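Local coordinates for translation initiation factor 6 (Methanocaldococcus jannaschii, PDB 1G61), which binds the 50S ribosomal subunit and prevents it from joining the 30S subunit to form the 70S initiation complex, at residues Tyr68-Pro73 with Leu95-Ile100; Leu62-Lys67 with Asn109-Asn114; Thr188-Thr193 with Gly210-Gly215; Pro13-Leu18 with Cys199-Ser204. All coordinates share one frame; numbering follows the deposited sequence.

In the fold
Interaction 2 lies near the centre of the molecule, about 5 Å from it, and interaction 1 further out. The centres of interactions 1 and 2 are about 9 Å apart. Strand 64-65 of interaction 2 joins the sheet of interaction 1, antiparallel to strand 69-73, itself parallel to strand 96-100. Along the chain, interaction 1 is nested within the loop closed by interaction 2, and both within that closed by interaction 4. Interaction 4 joins residues 13-18 to strand 200-202. Interactions 3 and 4 touch, their centres about 12 Å apart. The centres of interactions 1 and 3 are about 30 Å apart, across the chain's centre. Residues near the two ends of the chain thus meet, consistent with the velcro closure of this alpha-beta barrel.

Interaction 1 of 4, residues Tyr68-Pro73 with Leu95-Ile100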
loop_
_atom_site.group_PDB
_atom_site.type_symbol
_atom_site.label_atom_id
_atom_site.label_comp_id
_atom_site.label_asym_id
_atom_site.label_seq_id
_atom_site.Cartn_x
_atom_site.Cartn_y
_atom_site.Cartn_z
ATOM N N TYR A 68 -3.311 -12.464 2.434
ATOM C CA TYR A 68 -4.045 -13.505 1.699
ATOM C C TYR A 68 -3.877 -13.437 0.189
ATOM O O TYR A 68 -3.973 -14.502 -0.447
ATOM C CB TYR A 68 -5.537 -13.385 2.020
ATOM C CG TYR A 68 -5.847 -13.666 3.491
ATOM C CD1 TYR A 68 -6.229 -12.643 4.368
ATOM C CD2 TYR A 68 -5.770 -14.954 3.998
ATOM C CE1 TYR A 68 -6.528 -12.868 5.702
ATOM C CE2 TYR A 68 -6.051 -15.195 5.333
ATOM C CZ TYR A 68 -6.421 -14.162 6.183
ATOM O OH TYR A 68 -6.703 -14.481 7.492
ATOM N N GLY A 69 -3.670 -12.238 -0.367
ATOM C CA GLY A 69 -3.747 -12.133 -1.809
ATOM C C GLY A 69 -2.805 -11.084 -2.345
ATOM O O GLY A 69 -2.327 -10.185 -1.613
ATOM N N LEU A 70 -2.539 -11.174 -3.635
ATOM C CA LEU A 70 -1.732 -10.198 -4.377
ATOM C C LEU A 70 -2.478 -9.900 -5.657
ATOM O O LEU A 70 -2.728 -10.844 -6.432
ATOM C CB LEU A 70 -0.336 -10.776 -4.685
ATOM C CG LEU A 70 0.539 -9.923 -5.667
ATOM C CD1 LEU A 70 0.869 -8.577 -5.087
ATOM C CD2 LEU A 70 1.765 -10.720 -6.053
ATOM N N LEU A 71 -2.793 -8.633 -5.874
ATOM C CA LEU A 71 -3.543 -8.233 -7.081
ATOM C C LEU A 71 -2.584 -7.582 -8.088
ATOM O O LEU A 71 -1.815 -6.680 -7.723
ATOM C CB LEU A 71 -4.637 -7.230 -6.749
ATOM C CG LEU A 71 -5.573 -7.590 -5.614
ATOM C CD1 LEU A 71 -6.635 -6.495 -5.433
ATOM C CD2 LEU A 71 -6.250 -8.922 -5.885
ATOM N N LEU A 72 -2.670 -8.019 -9.333
ATOM C CA LEU A 72 -1.785 -7.504 -10.385
ATOM C C LEU A 72 -2.669 -7.004 -11.522
ATOM O O LEU A 72 -3.735 -7.571 -11.778
ATOM C CB LEU A 72 -0.873 -8.623 -10.843
ATOM C CG LEU A 72 0.138 -9.083 -9.794
ATOM C CD1 LEU A 72 0.769 -10.410 -10.225
ATOM C CD2 LEU A 72 1.209 -8.020 -9.575
ATOM N N PRO A 73 -2.217 -5.985 -12.255
ATOM C CA PRO A 73 -2.971 -5.456 -13.388
ATOM C C PRO A 73 -2.762 -6.317 -14.622
ATOM O O PRO A 73 -1.844 -7.169 -14.716
ATOM C CB PRO A 73 -2.336 -4.060 -13.558
ATOM C CG PRO A 73 -0.878 -4.295 -13.251
ATOM C CD PRO A 73 -0.952 -5.234 -12.044
ATOM N N LEU A 95 -0.213 -17.145 -1.438
ATOM C CA LEU A 95 -1.149 -16.059 -1.668
ATOM C C LEU A 95 -2.061 -16.396 -2.831
ATOM O O LEU A 95 -1.669 -17.132 -3.753
ATOM C CB LEU A 95 -0.443 -14.764 -2.072
ATOM C CG LEU A 95 0.601 -14.222 -1.084
ATOM C CD1 LEU A 95 1.131 -12.876 -1.549
ATOM C CD2 LEU A 95 0.017 -14.070 0.292
ATOM N N ASN A 96 -3.238 -15.773 -2.827
ATOM C CA ASN A 96 -4.143 -15.806 -3.962
ATOM C C ASN A 96 -3.638 -14.776 -4.967
ATOM O O ASN A 96 -3.944 -13.585 -4.784
ATOM C CB ASN A 96 -5.566 -15.468 -3.518
ATOM C CG ASN A 96 -6.164 -16.426 -2.517
ATOM O OD1 ASN A 96 -5.986 -17.640 -2.624
ATOM N ND2 ASN A 96 -6.890 -15.916 -1.523
ATOM N N VAL A 97 -2.827 -15.164 -5.958
ATOM C CA VAL A 97 -2.318 -14.203 -6.934
ATOM C C VAL A 97 -3.377 -14.035 -8.026
ATOM O O VAL A 97 -3.739 -14.985 -8.702
ATOM C CB VAL A 97 -0.978 -14.669 -7.507
ATOM C CG1 VAL A 97 -0.451 -13.668 -8.539
ATOM C CG2 VAL A 97 -0.009 -14.865 -6.329
ATOM N N GLU A 98 -3.872 -12.800 -8.169
ATOM C CA GLU A 98 -5.058 -12.570 -9.017
ATOM C C GLU A 98 -4.806 -11.421 -9.957
ATOM O O GLU A 98 -4.398 -10.330 -9.489
ATOM C CB GLU A 98 -6.270 -12.294 -8.115
ATOM C CG GLU A 98 -7.485 -11.763 -8.831
ATOM C CD GLU A 98 -8.180 -12.728 -9.761
ATOM O OE1 GLU A 98 -7.734 -13.895 -9.879
ATOM O OE2 GLU A 98 -9.198 -12.339 -10.389
ATOM N N ILE A 99 -5.001 -11.606 -11.266
ATOM C CA ILE A 99 -4.936 -10.501 -12.216
ATOM C C ILE A 99 -6.335 -9.888 -12.288
ATOM O O ILE A 99 -7.330 -10.560 -12.630
ATOM C CB ILE A 99 -4.451 -10.991 -13.589
ATOM C CG1 ILE A 99 -3.032 -11.604 -13.476
ATOM C CG2 ILE A 99 -4.566 -9.855 -14.604
ATOM C CD1 ILE A 99 -2.521 -12.236 -14.761
ATOM N N ILE A 100 -6.394 -8.602 -11.938
ATOM C CA ILE A 100 -7.623 -7.802 -12.024
ATOM C C ILE A 100 -7.595 -7.121 -13.388
ATOM O O ILE A 100 -6.746 -6.251 -13.637
ATOM C CB ILE A 100 -7.665 -6.772 -10.887
ATOM C CG1 ILE A 100 -7.692 -7.420 -9.492
ATOM C CG2 ILE A 100 -8.839 -5.824 -11.114
ATOM C CD1 ILE A 100 -8.919 -8.278 -9.210
#
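The side-chain amide of N96 lies beside the peptide carbonyl of Y68. N96 CG is 3.6 Å from Y68 O, but ND2 approaches that oxygen at a poor angle and makes no hydrogen bond with it. The backbone N of N96 does bond Y68 O, at 2.8 Å, in the carbonyl plane and on a lone pair. By contrast, L70 N reaches N96 O from well above its carbonyl plane. Three more parallel-strand bonds follow: E98 N to L70 O, L72 N to E98 O, and I100 N to L72 O. The side chains of L70, L72, V97 and I99 are on one face of the sheet. There L72 CD1 meets V97 CG1 at 3.9 Å, and helix 78-90 packs against this face. L71, E98 and I100 are on the other face, beside helix 128-135. L71 CD2 touches E98 CB at 4.0 Å. E98 bends at chi2 (69°), and its carboxylate leads away from the contact. The two strands are the parallel pair of a beta-alpha-beta unit whose helix is 78-90. Chemically, backbone bonds set the register, and aliphatic side chains touch on both faces of the strand pair. The side chain of E98 meets L71 through its CB alone.

Interaction 2 of 4, residues Leu62-Lys67 with Asn109-Asn114; sequences LSVANK and NLILTN
V64 and I111 face each other with CA atoms 7.1 Å apart; the touching parts, 64-66 and 111-114, run 17° apart and share no direct backbone hydrogen bond. Side chains bridge the gap. V64 CG2 rests on I111 CB at 3.8 Å, the two side chains crossing at about a right angle. The other branch, V64 CG1, turns to T113 CG2 at 3.6 Å. A water oxygen lies 2.7 Å from A65 O, and the same water oxygen is 2.9 Å from T113 O. At the far end, N66 ND2 donates to N114 O at 3.0 Å. The bond is nearly straight, 169°, and lies almost in the amide plane of N66. Its chi1 of 72° carries ND2 across to N114. The other end of the amide, OD1, accepts from Y68 N and G69 N, and ND2 also bonds L135 O, so the group is gripped at both ends. N114 OD1 likewise accepts from K116 N and G117 N. Both asparagines form Asx turns at the end of a short strand. Such inner strands, side by side but not joined into one sheet, are typical of the pentein-like alpha-beta barrel of IF6, where repeated subdomains surround a central axis.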
loop_
_atom_site.group_PDB
_atom_site.type_symbol
_atom_site.label_atom_id
_atom_site.label_comp_id
_atom_site.label_asym_id
_atom_site.label_seq_id
_atom_site.Cartn_x
_atom_site.Cartn_y
_atom_site.Cartn_z
ATOM N N LEU A 62 0.571 0.158 -9.081
ATOM C CA LEU A 62 -0.003 -0.849 -9.976
ATOM C C LEU A 62 -0.503 -2.095 -9.276
ATOM O O LEU A 62 -1.237 -2.878 -9.876
ATOM C CB LEU A 62 1.058 -1.288 -11.000
ATOM C CG LEU A 62 1.452 -0.235 -12.045
ATOM C CD1 LEU A 62 2.675 -0.757 -12.804
ATOM C CD2 LEU A 62 0.239 -0.019 -12.931
ATOM N N SER A 63 -0.130 -2.327 -8.026
ATOM C CA SER A 63 -0.423 -3.602 -7.367
ATOM C C SER A 63 -0.850 -3.357 -5.936
ATOM O O SER A 63 -0.608 -2.275 -5.393
ATOM C CB SER A 63 0.843 -4.467 -7.461
ATOM O OG SER A 63 0.606 -5.670 -6.755
ATOM N N VAL A 64 -1.468 -4.386 -5.338
ATOM C CA VAL A 64 -2.005 -4.413 -3.979
ATOM C C VAL A 64 -1.735 -5.758 -3.364
ATOM O O VAL A 64 -1.808 -6.765 -4.089
ATOM C CB VAL A 64 -3.547 -4.271 -4.126
ATOM C CG1 VAL A 64 -4.268 -4.542 -2.871
ATOM C CG2 VAL A 64 -3.876 -2.883 -4.662
ATOM N N ALA A 65 -1.476 -5.820 -2.061
ATOM C CA ALA A 65 -1.334 -7.120 -1.435
ATOM C C ALA A 65 -1.714 -7.067 0.034
ATOM O O ALA A 65 -1.676 -5.996 0.655
ATOM C CB ALA A 65 0.093 -7.669 -1.544
ATOM N N ASN A 66 -2.086 -8.232 0.534
ATOM C CA ASN A 66 -2.268 -8.350 1.993
ATOM C C ASN A 66 -1.762 -9.750 2.359
ATOM O O ASN A 66 -1.015 -10.369 1.576
ATOM C CB ASN A 66 -3.683 -8.029 2.436
ATOM C CG ASN A 66 -4.725 -9.065 2.078
ATOM O OD1 ASN A 66 -4.403 -10.054 1.380
ATOM N ND2 ASN A 66 -5.962 -8.860 2.567
ATOM N N LYS A 67 -2.121 -10.251 3.547
ATOM C CA LYS A 67 -1.609 -11.592 3.944
ATOM C C LYS A 67 -2.143 -12.689 3.031
ATOM O O LYS A 67 -1.501 -13.748 2.898
ATOM C CB LYS A 67 -2.047 -11.918 5.360
ATOM C CG LYS A 67 -1.349 -13.146 5.954
ATOM C CD LYS A 67 -1.963 -13.538 7.344
ATOM C CE LYS A 67 -3.187 -14.405 7.139
ATOM N NZ LYS A 67 -3.898 -14.722 8.424
ATOM N N ASN A 109 -3.465 2.528 -6.604
ATOM C CA ASN A 109 -4.086 3.828 -6.393
ATOM C C ASN A 109 -5.582 3.660 -6.074
ATOM O O ASN A 109 -6.159 4.546 -5.434
ATOM C CB ASN A 109 -3.953 4.682 -7.638
ATOM C CG ASN A 109 -2.581 5.193 -8.006
ATOM O OD1 ASN A 109 -2.445 5.806 -9.070
ATOM N ND2 ASN A 109 -1.609 4.946 -7.157
ATOM N N LEU A 110 -6.162 2.571 -6.561
ATOM C CA LEU A 110 -7.631 2.395 -6.521
ATOM C C LEU A 110 -8.141 1.522 -5.378
ATOM O O LEU A 110 -9.361 1.403 -5.181
ATOM C CB LEU A 110 -8.085 1.768 -7.843
ATOM C CG LEU A 110 -7.828 2.603 -9.085
ATOM C CD1 LEU A 110 -8.042 1.731 -10.310
ATOM C CD2 LEU A 110 -8.759 3.799 -9.117
ATOM N N ILE A 111 -7.235 0.874 -4.642
ATOM C CA ILE A 111 -7.612 -0.088 -3.605
ATOM C C ILE A 111 -6.773 0.179 -2.359
ATOM O O ILE A 111 -5.549 0.433 -2.470
ATOM C CB ILE A 111 -7.370 -1.523 -4.110
ATOM C CG1 ILE A 111 -8.215 -1.801 -5.365
ATOM C CG2 ILE A 111 -7.623 -2.552 -3.003
ATOM C CD1 ILE A 111 -7.858 -3.111 -6.079
ATOM N N LEU A 112 -7.404 0.064 -1.215
ATOM C CA LEU A 112 -6.757 0.278 0.073
ATOM C C LEU A 112 -7.107 -0.905 0.971
ATOM O O LEU A 112 -8.292 -1.061 1.257
ATOM C CB LEU A 112 -7.266 1.583 0.657
ATOM C CG LEU A 112 -6.779 2.036 2.013
ATOM C CD1 LEU A 112 -5.313 2.459 1.940
ATOM C CD2 LEU A 112 -7.638 3.215 2.479
ATOM N N THR A 113 -6.150 -1.711 1.404
ATOM C CA THR A 113 -6.469 -2.941 2.129
ATOM C C THR A 113 -5.512 -3.187 3.266
ATOM O O THR A 113 -4.309 -2.914 3.161
ATOM C CB THR A 113 -6.482 -4.138 1.167
ATOM O OG1 THR A 113 -7.093 -5.279 1.823
ATOM C CG2 THR A 113 -5.086 -4.554 0.660
ATOM N N ASN A 114 -6.061 -3.783 4.338
ATOM C CA ASN A 114 -5.179 -4.447 5.303
ATOM C C ASN A 114 -5.590 -5.925 5.321
ATOM O O ASN A 114 -6.178 -6.420 4.324
ATOM C CB ASN A 114 -5.158 -3.784 6.670
ATOM C CG ASN A 114 -6.495 -3.785 7.376
ATOM O OD1 ASN A 114 -7.453 -4.428 6.921
ATOM N ND2 ASN A 114 -6.565 -3.073 8.516
HETATM O O HOH W 1 -2.219 -4.941 3.067
#

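Interaction 3 of 4, residues Thr188-Thr193 with Gly210-Gly215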
loop_
_atom_site.group_PDB
_atom_site.type_symbol
_atom_site.label_atom_id
_atom_site.label_comp_id
_atom_site.label_asym_id
_atom_site.label_seq_id
_atom_site.Cartn_x
_atom_site.Cartn_y
_atom_site.Cartn_z
ATOM N N THR A 188 -0.751 15.130 6.458
ATOM C CA THR A 188 0.007 15.148 5.196
ATOM C C THR A 188 1.346 14.438 5.351
ATOM O O THR A 188 1.769 14.058 6.450
ATOM C CB THR A 188 0.225 16.588 4.693
ATOM O OG1 THR A 188 0.872 17.350 5.725
ATOM C CG2 THR A 188 -1.102 17.272 4.359
ATOM N N ALA A 189 2.027 14.252 4.216
ATOM C CA ALA A 189 3.397 13.741 4.245
ATOM C C ALA A 189 4.210 14.510 3.202
ATOM O O ALA A 189 3.629 15.241 2.395
ATOM C CB ALA A 189 3.407 12.247 3.989
ATOM N N ASN A 190 5.518 14.345 3.245
ATOM C CA ASN A 190 6.371 15.002 2.266
ATOM C C ASN A 190 6.094 16.518 2.200
ATOM O O ASN A 190 6.056 17.090 1.126
ATOM C CB ASN A 190 6.258 14.355 0.896
ATOM C CG ASN A 190 7.092 13.087 0.754
ATOM O OD1 ASN A 190 8.076 12.906 1.492
ATOM N ND2 ASN A 190 6.705 12.214 -0.163
ATOM N N LYS A 191 5.952 17.158 3.324
ATOM C CA LYS A 191 5.809 18.613 3.405
ATOM C C LYS A 191 4.564 19.087 2.663
ATOM O O LYS A 191 4.597 19.982 1.826
ATOM C CB LYS A 191 7.058 19.335 2.895
ATOM C CG LYS A 191 7.194 20.764 3.413
ATOM C CD LYS A 191 8.321 21.458 2.631
ATOM C CE LYS A 191 8.512 22.872 3.159
ATOM N NZ LYS A 191 9.687 23.536 2.576
ATOM N N GLY A 192 3.419 18.470 3.075
ATOM C CA GLY A 192 2.174 19.027 2.622
ATOM C C GLY A 192 1.459 18.235 1.564
ATOM O O GLY A 192 0.358 18.588 1.135
ATOM N N THR A 193 1.999 17.122 1.083
ATOM C CA THR A 193 1.302 16.295 0.109
ATOM C C THR A 193 0.119 15.642 0.790
ATOM O O THR A 193 0.273 15.029 1.866
ATOM C CB THR A 193 2.309 15.264 -0.457
ATOM O OG1 THR A 193 3.337 16.004 -1.152
ATOM C CG2 THR A 193 1.650 14.316 -1.447
ATOM N N GLY A 210 8.275 9.171 3.023
ATOM C CA GLY A 210 9.071 9.941 2.084
ATOM C C GLY A 210 9.977 10.935 2.817
ATOM O O GLY A 210 9.611 11.530 3.847
ATOM N N GLY A 211 11.172 11.145 2.263
ATOM C CA GLY A 211 12.245 11.930 2.860
ATOM C C GLY A 211 11.875 13.373 3.162
ATOM O O GLY A 211 12.496 14.019 4.045
ATOM N N ASP A 212 10.910 14.000 2.489
ATOM C CA ASP A 212 10.564 15.379 2.752
ATOM C C ASP A 212 9.595 15.548 3.922
ATOM O O ASP A 212 9.250 16.652 4.294
ATOM C CB ASP A 212 9.932 16.001 1.505
ATOM C CG ASP A 212 10.955 16.070 0.367
ATOM O OD1 ASP A 212 12.140 16.408 0.630
ATOM O OD2 ASP A 212 10.539 15.824 -0.781
ATOM N N THR A 213 9.117 14.427 4.470
ATOM C CA THR A 213 8.174 14.497 5.582
ATOM C C THR A 213 8.756 15.294 6.737
ATOM O O THR A 213 9.909 15.052 7.134
ATOM C CB THR A 213 7.803 13.054 5.991
ATOM O OG1 THR A 213 7.178 12.452 4.852
ATOM C CG2 THR A 213 6.813 13.009 7.137
ATOM N N THR A 214 7.982 16.214 7.288
ATOM C CA THR A 214 8.464 17.052 8.370
ATOM C C THR A 214 8.284 16.441 9.754
ATOM O O THR A 214 7.617 15.416 9.966
ATOM C CB THR A 214 7.715 18.405 8.360
ATOM O OG1 THR A 214 6.365 18.130 8.761
ATOM C CG2 THR A 214 7.745 19.012 6.965
ATOM N N GLY A 215 8.851 17.058 10.783
ATOM C CA GLY A 215 8.693 16.619 12.185
ATOM C C GLY A 215 7.219 16.624 12.574
ATOM O O GLY A 215 6.763 15.599 13.105
#
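N190 leans against a type I beta turn, G210 to T213, from a loop that carries a G1 beta bulge: G192 and T193 both face A189. N190 CB lies 4.1 Å from D212 CB. N190 CG passes G210 CA at 3.9 Å. With chi1 at -81°, CG stands beside the backbone N, and OD1 comes in over the turn. There N190 OD1 is 3.0 Å from the carbonyl carbon G210 C. It also takes a weak, bent hydrogen bond from D212 N. The amide nitrogen, ND2, leaves the contact and bonds P13 O. D212 looks elsewhere too: its OD1 is bonded to Y8 OH. Further along, K191 CG touches T214 CG2 at 4.0 Å, the side chains crossing at about a right angle. The rest of the lysine extends away. T214 is the N-cap of helix 215-225. E217 of that helix ties both loops together, since its OE1 bonds K191 N and T214 N. The firm bond across the contact is centred on the hydroxyl of T213. T213 OG1 accepts from N190 N at 3.0 Å, with an angle of 160° at the hydrogen. T213 OG1 in turn donates to G210 O at 2.8 Å, from the same face of that carbonyl as T213 N.

Interaction 4 of 4, residues Pro13-Leu18 with Cys199-Ser204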
loop_
_atom_site.group_PDB
_atom_site.type_symbol
_atom_site.label_atom_id
_atom_site.label_comp_id
_atom_site.label_asym_id
_atom_site.label_seq_id
_atom_site.Cartn_x
_atom_site.Cartn_y
_atom_site.Cartn_z
ATOM N N PRO A 13 10.800 11.028 -3.509
ATOM C CA PRO A 13 10.171 10.964 -2.191
ATOM C C PRO A 13 8.838 10.226 -2.176
ATOM O O PRO A 13 8.281 9.971 -1.092
ATOM C CB PRO A 13 9.917 12.436 -1.850
ATOM C CG PRO A 13 9.668 13.053 -3.203
ATOM C CD PRO A 13 10.598 12.331 -4.184
ATOM N N THR A 14 8.311 9.882 -3.328
ATOM C CA THR A 14 6.988 9.285 -3.520
ATOM C C THR A 14 7.053 7.797 -3.298
ATOM O O THR A 14 6.823 7.047 -4.234
ATOM C CB THR A 14 6.577 9.543 -4.991
ATOM O OG1 THR A 14 7.049 10.829 -5.352
ATOM C CG2 THR A 14 5.091 9.589 -5.061
ATOM N N ILE A 15 7.404 7.354 -2.076
ATOM C CA ILE A 15 7.644 5.949 -1.706
ATOM C C ILE A 15 6.511 5.026 -2.068
ATOM O O ILE A 15 6.744 3.900 -2.538
ATOM C CB ILE A 15 7.911 5.814 -0.142
ATOM C CG1 ILE A 15 9.043 6.699 0.331
ATOM C CG2 ILE A 15 8.120 4.370 0.278
ATOM C CD1 ILE A 15 10.267 6.594 -0.650
ATOM N N GLY A 16 5.279 5.467 -1.825
ATOM C CA GLY A 16 4.078 4.654 -2.000
ATOM C C GLY A 16 3.717 4.392 -3.461
ATOM O O GLY A 16 3.001 3.430 -3.761
ATOM N N VAL A 17 4.181 5.257 -4.396
ATOM C CA VAL A 17 4.003 4.933 -5.824
ATOM C C VAL A 17 4.944 3.829 -6.245
ATOM O O VAL A 17 4.680 3.031 -7.138
ATOM C CB VAL A 17 4.270 6.202 -6.637
ATOM C CG1 VAL A 17 4.485 5.976 -8.135
ATOM C CG2 VAL A 17 3.086 7.161 -6.434
ATOM N N LEU A 18 6.120 3.785 -5.594
ATOM C CA LEU A 18 7.186 2.897 -5.989
ATOM C C LEU A 18 7.216 1.544 -5.277
ATOM O O LEU A 18 8.020 0.684 -5.641
ATOM C CB LEU A 18 8.542 3.598 -5.694
ATOM C CG LEU A 18 8.830 4.849 -6.545
ATOM C CD1 LEU A 18 10.118 5.488 -6.046
ATOM C CD2 LEU A 18 8.980 4.470 -8.023
ATOM N N CYS A 199 3.094 8.478 -0.419
ATOM C CA CYS A 199 4.290 8.959 0.284
ATOM C C CYS A 199 4.838 7.997 1.328
ATOM O O CYS A 199 5.937 8.239 1.859
ATOM C CB CYS A 199 3.957 10.270 1.040
ATOM S SG CYS A 199 3.402 11.604 -0.057
ATOM N N ILE A 200 4.117 6.947 1.660
ATOM C CA ILE A 200 4.420 6.119 2.834
ATOM C C ILE A 200 4.068 4.662 2.541
ATOM O O ILE A 200 3.044 4.388 1.935
ATOM C CB ILE A 200 3.544 6.537 4.015
ATOM C CG1 ILE A 200 3.778 8.002 4.448
ATOM C CG2 ILE A 200 3.726 5.584 5.196
ATOM C CD1 ILE A 200 2.732 8.537 5.383
ATOM N N ILE A 201 4.923 3.753 2.970
ATOM C CA ILE A 201 4.501 2.347 3.092
ATOM C C ILE A 201 4.668 1.956 4.558
ATOM O O ILE A 201 5.593 2.392 5.260
ATOM C CB ILE A 201 5.270 1.410 2.147
ATOM C CG1 ILE A 201 6.775 1.398 2.450
ATOM C CG2 ILE A 201 5.008 1.762 0.685
ATOM C CD1 ILE A 201 7.576 0.393 1.648
ATOM N N ALA A 202 3.764 1.156 5.063
ATOM C CA ALA A 202 3.784 0.795 6.469
ATOM C C ALA A 202 3.095 -0.558 6.716
ATOM O O ALA A 202 2.209 -0.966 5.963
ATOM C CB ALA A 202 3.020 1.845 7.278
ATOM N N ASN A 203 3.502 -1.173 7.799
ATOM C CA ASN A 203 2.776 -2.321 8.344
ATOM C C ASN A 203 2.707 -2.127 9.865
ATOM O O ASN A 203 2.973 -1.036 10.371
ATOM C CB ASN A 203 3.360 -3.663 7.883
ATOM C CG ASN A 203 4.773 -3.869 8.346
ATOM O OD1 ASN A 203 5.211 -3.248 9.333
ATOM N ND2 ASN A 203 5.546 -4.755 7.683
ATOM N N SER A 204 2.301 -3.177 10.600
ATOM C CA SER A 204 2.135 -3.021 12.050
ATOM C C SER A 204 3.472 -2.874 12.764
ATOM O O SER A 204 3.460 -2.546 13.971
ATOM C CB SER A 204 1.356 -4.218 12.628
ATOM O OG SER A 204 2.208 -5.365 12.619
#
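I15, G16, C199 and I201 make the close part of this contact. I15 CB lies 3.7 Å from C199 O. I15 CG2 presses on I201 CG1 at 3.9 Å, and the two side chains cross at about a right angle. Chi1 of I201 is 62°, placing CG1 between its backbone N and carbonyl carbon, in front of the I15 methyl. I201 CG2 also touches G16 CA at 4.1 Å. G16 has no side chain, and the backbones come near here: a CB would fall close to C199 N. No hydrogen bond links the two segments. G16 instead bonds through its backbone to A198, just before C199, and C199 pairs with G210. The contact joins the short, weakly bonded helical turn near residues 15-18 to strand 200-202. Strand 200-202 pairs antiparallel with strand 207-210, which runs parallel to strand 4-7 on its other side, consistent with the velcro closure that brings the chain's ends together. Toward P13 the packing thins out. T14 centres an inverse gamma turn, in which I15 N gives a weak bond to P13 O. P13 O comes only to 4.1 Å from C199 O, and accepts a hydrogen bond from N190 ND2. T14 points away from C199, partly exposed.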